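Local coordinates for protein ferredoxin (Thermus aquaticus, PDB 1H98) that transfers electrons in a wide variety of metabolic reactions, carrying one [3Fe-4S] and one [4Fe-4S] cluster, at residues Q14-V19 and E23-G28; G29-I34 and K65-K70. All coordinates share one frame; numbering follows the deposited sequence.

Interaction 1. Residues Q14-V19 and E23-G28; sequences QSCVEV and ECIYDG. With F3S (Fe3-s4 cluster), chain C; SF4 (iron/sulfur cluster), chain B.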
ATOM      1  N   GLN A  14       9.710   2.816   2.832  1.00 17.30           N
ATOM      2  CA  GLN A  14       9.670   3.586   1.588  1.00 15.37           C
ATOM      3  C   GLN A  14      10.354   3.021   0.344  1.00 14.83           C
ATOM      4  O   GLN A  14      10.362   3.677  -0.698  1.00 16.57           O
ATOM      5  CB  GLN A  14      10.092   5.039   1.833  1.00 17.24           C
ATOM      6  CG  GLN A  14       9.151   5.778   2.773  1.00 18.49           C
ATOM      7  CD  GLN A  14       9.731   7.081   3.294  1.00 21.22           C
ATOM      8  OE1 GLN A  14       9.940   8.028   2.537  1.00 23.38           O
ATOM      9  NE2 GLN A  14       9.978   7.141   4.598  1.00 22.37           N
ATOM     10  N   SER A  15      10.870   1.796   0.405  1.00 14.42           N
ATOM     11  CA  SER A  15      11.489   1.206  -0.786  1.00 14.51           C
ATOM     12  C   SER A  15      10.445   1.066  -1.897  1.00 14.80           C
ATOM     13  O   SER A  15      10.762   1.142  -3.083  1.00 14.56           O
ATOM     14  CB  SER A  15      12.090  -0.165  -0.474  1.00 15.59           C
ATOM     15  OG  SER A  15      13.261  -0.041   0.312  1.00 18.27           O
ATOM     16  N   CYS A  16       9.187   0.910  -1.495  1.00 14.78           N
ATOM     17  CA  CYS A  16       8.084   0.765  -2.437  1.00 15.58           C
ATOM     18  C   CYS A  16       7.905   1.998  -3.315  1.00 16.42           C
ATOM     19  O   CYS A  16       7.538   1.888  -4.488  1.00 15.03           O
ATOM     20  CB  CYS A  16       6.777   0.479  -1.687  1.00 14.97           C
ATOM     21  SG  CYS A  16       6.263   1.758  -0.503  1.00 13.34           S
ATOM     22  N   VAL A  17       8.177   3.168  -2.741  1.00 16.34           N
ATOM     23  CA  VAL A  17       8.025   4.433  -3.454  1.00 17.55           C
ATOM     24  C   VAL A  17       8.920   4.536  -4.685  1.00 18.41           C
ATOM     25  O   VAL A  17       8.476   4.976  -5.745  1.00 19.32           O
ATOM     26  CB  VAL A  17       8.289   5.658  -2.523  1.00 15.36           C
ATOM     27  CG1 VAL A  17       8.199   6.955  -3.317  1.00 16.70           C
ATOM     28  CG2 VAL A  17       7.287   5.686  -1.380  1.00 14.49           C
ATOM     29  N   GLU A  18      10.166   4.097  -4.565  1.00 19.48           N
ATOM     30  CA  GLU A  18      11.086   4.194  -5.691  1.00 22.23           C
ATOM     31  C   GLU A  18      10.859   3.238  -6.863  1.00 21.45           C
ATOM     32  O   GLU A  18      11.407   3.456  -7.943  1.00 22.56           O
ATOM     33  CB  GLU A  18      12.540   4.131  -5.217  1.00 25.46           C
ATOM     34  CG  GLU A  18      12.929   2.860  -4.499  1.00 28.20           C
ATOM     35  N   VAL A  19      10.053   2.199  -6.672  1.00 17.23           N
ATOM     36  CA  VAL A  19       9.810   1.263  -7.758  1.00 16.52           C
ATOM     37  C   VAL A  19       8.452   1.449  -8.439  1.00 18.74           C
ATOM     38  O   VAL A  19       8.204   0.869  -9.495  1.00 20.48           O
ATOM     39  CB  VAL A  19       9.981  -0.209  -7.300  1.00 17.27           C
ATOM     40  CG1 VAL A  19      11.381  -0.424  -6.750  1.00 17.72           C
ATOM     41  CG2 VAL A  19       8.934  -0.580  -6.255  1.00 17.97           C
ATOM     42  N   GLU A  23       4.006   6.528  -9.369  1.00 19.68           N
ATOM     43  CA  GLU A  23       4.173   7.320  -8.147  1.00 20.89           C
ATOM     44  C   GLU A  23       2.857   7.562  -7.402  1.00 18.83           C
ATOM     45  O   GLU A  23       2.533   8.698  -7.049  1.00 19.86           O
ATOM     46  CB  GLU A  23       4.839   8.666  -8.473  1.00 24.69           C
ATOM     47  CG  GLU A  23       6.186   8.554  -9.193  1.00 29.86           C
ATOM     48  CD  GLU A  23       6.690   9.888  -9.743  1.00 34.02           C
ATOM     49  OE1 GLU A  23       5.916  10.873  -9.766  1.00 35.90           O
ATOM     50  OE2 GLU A  23       7.867   9.951 -10.161  1.00 36.24           O
ATOM     51  N   CYS A  24       2.121   6.488  -7.135  1.00 16.57           N
ATOM     52  CA  CYS A  24       0.850   6.597  -6.435  1.00 15.12           C
ATOM     53  C   CYS A  24       0.898   6.117  -4.980  1.00 13.19           C
ATOM     54  O   CYS A  24      -0.130   5.761  -4.406  1.00 13.04           O
ATOM     55  CB  CYS A  24      -0.231   5.848  -7.209  1.00 15.60           C
ATOM     56  SG  CYS A  24       0.042   4.074  -7.321  1.00 16.52           S
ATOM     57  N   ILE A  25       2.089   6.098  -4.390  1.00 13.05           N
ATOM     58  CA  ILE A  25       2.254   5.685  -2.997  1.00 12.55           C
ATOM     59  C   ILE A  25       2.584   6.961  -2.228  1.00 14.09           C
ATOM     60  O   ILE A  25       3.595   7.619  -2.509  1.00 15.44           O
ATOM     61  CB  ILE A  25       3.374   4.637  -2.831  1.00 11.97           C
ATOM     62  CG1 ILE A  25       3.038   3.383  -3.650  1.00 12.18           C
ATOM     63  CG2 ILE A  25       3.541   4.273  -1.351  1.00 12.25           C
ATOM     64  CD1 ILE A  25       4.095   2.299  -3.609  1.00 12.00           C
ATOM     65  N   TYR A  26       1.731   7.305  -1.267  1.00 12.39           N
ATOM     66  CA  TYR A  26       1.875   8.541  -0.509  1.00 13.03           C
ATOM     67  C   TYR A  26       1.947   8.373   1.008  1.00 14.60           C
ATOM     68  O   TYR A  26       1.457   7.390   1.569  1.00 13.45           O
ATOM     69  CB  TYR A  26       0.702   9.473  -0.832  1.00 12.69           C
ATOM     70  CG  TYR A  26       0.448   9.702  -2.305  1.00 15.42           C
ATOM     71  CD1 TYR A  26       1.130  10.704  -3.000  1.00 16.63           C
ATOM     72  CD2 TYR A  26      -0.497   8.938  -3.002  1.00 14.14           C
ATOM     73  CE1 TYR A  26       0.880  10.950  -4.343  1.00 15.25           C
ATOM     74  CE2 TYR A  26      -0.757   9.178  -4.347  1.00 14.79           C
ATOM     75  CZ  TYR A  26      -0.063  10.188  -5.009  1.00 16.55           C
ATOM     76  OH  TYR A  26      -0.321  10.447  -6.328  1.00 18.07           O
ATOM     77  N   ASP A  27       2.513   9.382   1.667  1.00 15.38           N
ATOM     78  CA  ASP A  27       2.660   9.401   3.118  1.00 16.10           C
ATOM     79  C   ASP A  27       1.300   9.648   3.766  1.00 15.99           C
ATOM     80  O   ASP A  27       0.690  10.694   3.556  1.00 17.48           O
ATOM     81  CB  ASP A  27       3.643  10.512   3.519  1.00 16.17           C
ATOM     82  CG  ASP A  27       4.056  10.445   4.983  1.00 20.08           C
ATOM     83  OD1 ASP A  27       3.425   9.723   5.781  1.00 21.71           O
ATOM     84  OD2 ASP A  27       5.031  11.126   5.344  1.00 25.38           O
ATOM     85  N   GLY A  28       0.845   8.695   4.574  1.00 16.17           N
ATOM     86  CA  GLY A  28      -0.437   8.837   5.235  1.00 17.76           C
ATOM     87  C   GLY A  28      -0.324   9.043   6.733  1.00 18.94           C
ATOM     88  O   GLY A  28      -1.296   8.850   7.462  1.00 20.88           O
TER
HETATM   89 FE1  F3S C 108       6.525   0.946   1.527  1.00 15.57          FE
HETATM   90 FE3  F3S C 108       5.581   0.880   4.159  1.00 14.65          FE
HETATM   91 FE4  F3S C 108       6.912  -1.291   3.069  1.00 16.02          FE
HETATM   92  S1  F3S C 108       6.592   2.651   3.090  1.00 20.88           S
HETATM   93  S2  F3S C 108       8.447  -0.294   1.654  1.00 22.18           S
HETATM   94  S3  F3S C 108       4.855  -0.442   2.359  1.00 20.81           S
HETATM   95  S4  F3S C 108       7.199  -0.400   5.169  1.00 21.17           S
HETATM   96 FE1  SF4 B 107       0.202  -0.026  -7.857  1.00 16.83          FE
HETATM   97 FE2  SF4 B 107       2.610   1.360  -7.919  1.00 17.29          FE
HETATM   98 FE3  SF4 B 107       2.431  -1.049  -6.570  1.00 16.15          FE
HETATM   99 FE4  SF4 B 107       2.363  -0.958  -9.328  1.00 23.94          FE
HETATM  100  S1  SF4 B 107       4.153  -0.367  -7.971  1.00 22.27           S
HETATM  101  S2  SF4 B 107       0.946  -2.215  -7.900  1.00 22.42           S
HETATM  102  S3  SF4 B 107       1.182   0.978  -9.707  1.00 22.33           S
HETATM  103  S4  SF4 B 107       1.299   0.932  -6.045  1.00 21.08           S
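Ile-25 of strand 25-27 packs against Cys-16 and Val-17 on the short helix 15-19, between the two clusters, in the first ferredoxin-type repeat of this seven-iron protein. The tight part is apolar. CD1, the end of the longer Ile-25 branch, approaches the first helical turn and lies 3.6 Å from Cys-16 O and 3.8 Å from Cys-16 CB. With CG1 anti to the carbonyl carbon (chi1 -60°), that branch also runs past the [4Fe-4S] cluster, CG1 standing 3.8 Å from its sulfide S4. The other branch, CG2, serves the [3Fe-4S] side, 3.8 Å from Cys-16 SG. A beta-branched residue suits the place because its two arms address both cluster sites at once. Replacing Ile-25 by an alanine would probably open a gap between the clusters and leave the thiolate of Cys-16 and sulfide S4 of the [4Fe-4S] cluster less shielded. Towards solvent the contact thins: Val-17, partly exposed, offers CG2 alone, 4.0 Å from Ile-25 CG2, the two side chains meeting at a slant. At the strand's exposed end, Asp-27 forms a salt bridge with Lys-12, a pairing suited to the surface. On the buried side, Cys-16 SG binds iron FE1 of the [3Fe-4S] cluster at 2.2 Å.

Interaction 2. Residues G29-I34 and K65-K70; sequences GDQFYI and KSYIEK. With F3S (Fe3-s4 cluster), chain C; SF4 (iron/sulfur cluster), chain B.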
ATOM      1  N   GLY A  29       0.860   9.421   7.205  1.00 17.27           N
ATOM      2  CA  GLY A  29       1.047   9.642   8.626  1.00 18.05           C
ATOM      3  C   GLY A  29       1.644   8.436   9.320  1.00 19.23           C
ATOM      4  O   GLY A  29       2.864   8.297   9.377  1.00 21.59           O
ATOM      5  N   ASP A  30       0.800   7.542   9.826  1.00 19.71           N
ATOM      6  CA  ASP A  30       1.305   6.354  10.508  1.00 18.23           C
ATOM      7  C   ASP A  30       1.782   5.261   9.545  1.00 17.10           C
ATOM      8  O   ASP A  30       2.425   4.296   9.960  1.00 17.11           O
ATOM      9  CB  ASP A  30       0.276   5.814  11.517  1.00 20.72           C
ATOM     10  CG  ASP A  30      -0.980   5.234  10.863  1.00 26.40           C
ATOM     11  OD1 ASP A  30      -1.279   5.520   9.678  1.00 27.62           O
ATOM     12  OD2 ASP A  30      -1.689   4.487  11.569  1.00 29.52           O
ATOM     13  N   GLN A  31       1.491   5.438   8.260  1.00 15.11           N
ATOM     14  CA  GLN A  31       1.898   4.485   7.232  1.00 13.88           C
ATOM     15  C   GLN A  31       1.748   5.151   5.871  1.00 13.70           C
ATOM     16  O   GLN A  31       1.156   6.229   5.762  1.00 14.16           O
ATOM     17  CB  GLN A  31       1.000   3.236   7.265  1.00 12.01           C
ATOM     18  CG  GLN A  31      -0.474   3.498   6.912  1.00 12.47           C
ATOM     19  CD  GLN A  31      -1.272   2.213   6.678  1.00 14.61           C
ATOM     20  OE1 GLN A  31      -1.940   1.709   7.576  1.00 15.04           O
ATOM     21  NE2 GLN A  31      -1.211   1.693   5.461  1.00 14.98           N
ATOM     22  N   PHE A  32       2.348   4.553   4.850  1.00 12.57           N
ATOM     23  CA  PHE A  32       2.193   5.061   3.494  1.00 11.89           C
ATOM     24  C   PHE A  32       0.945   4.349   2.969  1.00 11.75           C
ATOM     25  O   PHE A  32       0.482   3.381   3.576  1.00 12.55           O
ATOM     26  CB  PHE A  32       3.420   4.739   2.637  1.00 10.75           C
ATOM     27  CG  PHE A  32       4.445   5.838   2.622  1.00 13.05           C
ATOM     28  CD1 PHE A  32       5.176   6.147   3.767  1.00 16.41           C
ATOM     29  CD2 PHE A  32       4.642   6.601   1.480  1.00 14.08           C
ATOM     30  CE1 PHE A  32       6.089   7.211   3.773  1.00 14.88           C
ATOM     31  CE2 PHE A  32       5.553   7.668   1.475  1.00 14.91           C
ATOM     32  CZ  PHE A  32       6.274   7.970   2.627  1.00 15.21           C
ATOM     33  N   TYR A  33       0.348   4.863   1.904  1.00 11.65           N
ATOM     34  CA  TYR A  33      -0.843   4.234   1.358  1.00 11.69           C
ATOM     35  C   TYR A  33      -0.781   4.294  -0.151  1.00 12.03           C
ATOM     36  O   TYR A  33      -0.035   5.099  -0.716  1.00 11.90           O
ATOM     37  CB  TYR A  33      -2.110   4.929   1.873  1.00 12.00           C
ATOM     38  CG  TYR A  33      -2.292   6.338   1.359  1.00 13.67           C
ATOM     39  CD1 TYR A  33      -3.018   6.584   0.195  1.00 14.81           C
ATOM     40  CD2 TYR A  33      -1.729   7.425   2.029  1.00 15.64           C
ATOM     41  CE1 TYR A  33      -3.177   7.871  -0.292  1.00 17.08           C
ATOM     42  CE2 TYR A  33      -1.884   8.718   1.550  1.00 16.94           C
ATOM     43  CZ  TYR A  33      -2.607   8.934   0.391  1.00 19.38           C
ATOM     44  OH  TYR A  33      -2.761  10.219  -0.089  1.00 23.06           O
ATOM     45  N   ILE A  34      -1.543   3.418  -0.795  1.00 11.68           N
ATOM     46  CA  ILE A  34      -1.603   3.352  -2.248  1.00 10.94           C
ATOM     47  C   ILE A  34      -2.918   3.965  -2.714  1.00 12.58           C
ATOM     48  O   ILE A  34      -3.993   3.587  -2.231  1.00 13.15           O
ATOM     49  CB  ILE A  34      -1.496   1.882  -2.740  1.00 10.95           C
ATOM     50  CG1 ILE A  34      -0.064   1.365  -2.533  1.00 10.51           C
ATOM     51  CG2 ILE A  34      -1.892   1.776  -4.207  1.00 11.10           C
ATOM     52  CD1 ILE A  34       0.103  -0.131  -2.757  1.00 11.07           C
ATOM     53  N   LYS A  65      -8.330  -6.935   6.264  1.00 18.63           N
ATOM     54  CA  LYS A  65      -9.297  -6.379   5.311  1.00 20.04           C
ATOM     55  C   LYS A  65      -9.602  -4.907   5.551  1.00 17.33           C
ATOM     56  O   LYS A  65      -9.873  -4.165   4.608  1.00 18.16           O
ATOM     57  CB  LYS A  65     -10.604  -7.172   5.337  1.00 23.52           C
ATOM     58  CG  LYS A  65     -10.437  -8.648   5.001  1.00 33.19           C
ATOM     59  CD  LYS A  65     -10.390  -8.921   3.508  1.00 35.36           C
ATOM     60  CE  LYS A  65     -11.795  -8.929   2.930  1.00 38.25           C
ATOM     61  NZ  LYS A  65     -11.849  -9.338   1.496  1.00 40.85           N
ATOM     62  N   SER A  66      -9.542  -4.482   6.807  1.00 16.49           N
ATOM     63  CA  SER A  66      -9.817  -3.092   7.162  1.00 16.50           C
ATOM     64  C   SER A  66      -8.854  -2.104   6.496  1.00 16.10           C
ATOM     65  O   SER A  66      -9.175  -0.921   6.343  1.00 16.43           O
ATOM     66  CB  SER A  66      -9.768  -2.908   8.679  1.00 17.90           C
ATOM     67  OG  SER A  66      -8.461  -3.129   9.180  1.00 21.39           O
ATOM     68  N   TYR A  67      -7.672  -2.578   6.107  1.00 13.56           N
ATOM     69  CA  TYR A  67      -6.695  -1.710   5.469  1.00 13.14           C
ATOM     70  C   TYR A  67      -7.087  -1.276   4.062  1.00 14.17           C
ATOM     71  O   TYR A  67      -6.592  -0.264   3.560  1.00 14.84           O
ATOM     72  CB  TYR A  67      -5.304  -2.338   5.508  1.00 12.64           C
ATOM     73  CG  TYR A  67      -4.704  -2.252   6.892  1.00 12.67           C
ATOM     74  CD1 TYR A  67      -4.906  -3.269   7.824  1.00 14.41           C
ATOM     75  CD2 TYR A  67      -3.993  -1.118   7.294  1.00 12.37           C
ATOM     76  CE1 TYR A  67      -4.424  -3.156   9.123  1.00 14.85           C
ATOM     77  CE2 TYR A  67      -3.509  -0.995   8.592  1.00 12.55           C
ATOM     78  CZ  TYR A  67      -3.729  -2.016   9.499  1.00 14.70           C
ATOM     79  OH  TYR A  67      -3.281  -1.900  10.791  1.00 17.35           O
ATOM     80  N   ILE A  68      -8.015  -1.997   3.444  1.00 14.13           N
ATOM     81  CA  ILE A  68      -8.479  -1.627   2.112  1.00 14.04           C
ATOM     82  C   ILE A  68      -9.177  -0.262   2.231  1.00 15.50           C
ATOM     83  O   ILE A  68      -8.830   0.695   1.521  1.00 14.35           O
ATOM     84  CB  ILE A  68      -9.462  -2.674   1.540  1.00 12.72           C
ATOM     85  CG1 ILE A  68      -8.742  -4.009   1.319  1.00 13.61           C
ATOM     86  CG2 ILE A  68     -10.082  -2.164   0.242  1.00 12.93           C
ATOM     87  CD1 ILE A  68      -9.672  -5.181   1.017  1.00 13.70           C
ATOM     88  N   GLU A  69     -10.118  -0.160   3.168  1.00 16.03           N
ATOM     89  CA  GLU A  69     -10.841   1.088   3.374  1.00 17.32           C
ATOM     90  C   GLU A  69      -9.932   2.183   3.931  1.00 16.44           C
ATOM     91  O   GLU A  69     -10.104   3.357   3.601  1.00 16.67           O
ATOM     92  CB  GLU A  69     -12.060   0.878   4.278  1.00 18.63           C
ATOM     93  CG  GLU A  69     -12.951   2.119   4.445  1.00 22.84           C
ATOM     94  CD  GLU A  69     -13.439   2.725   3.121  1.00 26.51           C
ATOM     95  OE1 GLU A  69     -13.594   1.990   2.123  1.00 26.98           O
ATOM     96  OE2 GLU A  69     -13.683   3.953   3.083  1.00 27.93           O
ATOM     97  N   LYS A  70      -8.961   1.805   4.760  1.00 14.97           N
ATOM     98  CA  LYS A  70      -8.024   2.781   5.317  1.00 14.35           C
ATOM     99  C   LYS A  70      -7.249   3.480   4.198  1.00 14.41           C
ATOM    100  O   LYS A  70      -7.123   4.702   4.196  1.00 15.32           O
ATOM    101  CB  LYS A  70      -7.048   2.119   6.295  1.00 14.18           C
ATOM    102  CG  LYS A  70      -6.169   3.125   7.017  1.00 15.03           C
ATOM    103  CD  LYS A  70      -5.212   2.466   7.984  1.00 14.92           C
ATOM    104  CE  LYS A  70      -4.365   3.521   8.687  1.00 16.75           C
ATOM    105  NZ  LYS A  70      -3.371   2.930   9.622  1.00 16.69           N
TER
HETATM  106 FE1  F3S C 108       6.525   0.946   1.527  1.00 15.57          FE
HETATM  107 FE3  F3S C 108       5.581   0.880   4.159  1.00 14.65          FE
HETATM  108 FE4  F3S C 108       6.912  -1.291   3.069  1.00 16.02          FE
HETATM  109  S1  F3S C 108       6.592   2.651   3.090  1.00 20.88           S
HETATM  110  S2  F3S C 108       8.447  -0.294   1.654  1.00 22.18           S
HETATM  111  S3  F3S C 108       4.855  -0.442   2.359  1.00 20.81           S
HETATM  112  S4  F3S C 108       7.199  -0.400   5.169  1.00 21.17           S
HETATM  113 FE1  SF4 B 107       0.202  -0.026  -7.857  1.00 16.83          FE
HETATM  114 FE2  SF4 B 107       2.610   1.360  -7.919  1.00 17.29          FE
HETATM  115 FE3  SF4 B 107       2.431  -1.049  -6.570  1.00 16.15          FE
HETATM  116 FE4  SF4 B 107       2.363  -0.958  -9.328  1.00 23.94          FE
HETATM  117  S1  SF4 B 107       4.153  -0.367  -7.971  1.00 22.27           S
HETATM  118  S2  SF4 B 107       0.946  -2.215  -7.900  1.00 22.42           S
HETATM  119  S3  SF4 B 107       1.182   0.978  -9.707  1.00 22.33           S
HETATM  120  S4  SF4 B 107       1.299   0.932  -6.045  1.00 21.08           S
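Lys-70, reaching out from helix 66-74, places its ammonium group between the carboxylate of Asp-30 and the amide oxygen of Gln-31, in a polar clasp that ties the helix to the segment leading into strand 32-34. The lysine is fully stretched: CG lies anti to the backbone N (chi1 -173°) and the later torsions are all extended, which carries NZ across to meet two side chains coming the opposite way. The carboxylate accepts from Lys-70 NZ at 3.0 Å through Asp-30 OD2, on its syn side and 19° out of the carboxylate plane; Asp-30 OD1 adds a weak second bond. Gln-31 OE1 takes the shorter bond, 2.8 Å from Lys-70 NZ, with a C=O...N angle of 130° and the donor tilted from the carbonyl plane. The same oxygen lies near the plane of the Tyr-67 ring, at its edge, 3.3 Å from Tyr-67 CE2, where the slightly positive ring hydrogens suit an oxygen. Glutamine fits this buried place because its other end donates. Gln-31 NE2 bonds to Phe-32 O at 3.0 Å, nearly straight and within the amide plane, and also to Ile-4 O, which should hold the amide against flipping. The lysine charge is probably balanced by the Asp-30 carboxylate, with the neutral Gln-31 oxygen as a second acceptor. Phe-32 and Ile-34 turn instead to the clusters: Phe-32 CB is 3.8 Å from sulfide S1 of the [3Fe-4S] group, and Ile-34 CD1 is 3.7 Å from S4 of the [4Fe-4S] group. Tyr-67 OH is held by Glu-6. Asn-71 OD1, on the same helix, accepts from Ile-34 N and ties helix 66-74 to strand 32-34, while Ile-68 packs on Val-3 of strand 2-4, and Gln-31, gripped by Lys-70, reaches that strand through Ile-4.

How the interactions relate
Both interactions hold the hairpin of strands 25-27 and 32-34, but they join it to different helices. Interaction 1 is a buried, apolar contact with helix 15-19 between the clusters; interaction 2 is only partly buried and fastens helix 66-74 through a charge and hydrogen bonds. The chemistry follows the burial: aliphatic carbon and cysteine sulfur next to the iron-sulfur groups, lysine, aspartate and glutamine where a partly exposed helix meets the strand segment. Their centres lie about 13 Å apart, and they meet directly where Tyr-26 O probably accepts a hydrogen bond from Tyr-33 N and Phe-32 CE1 packs 3.5 Å from Gln-14 CG. Residues of both also line the pockets of both clusters.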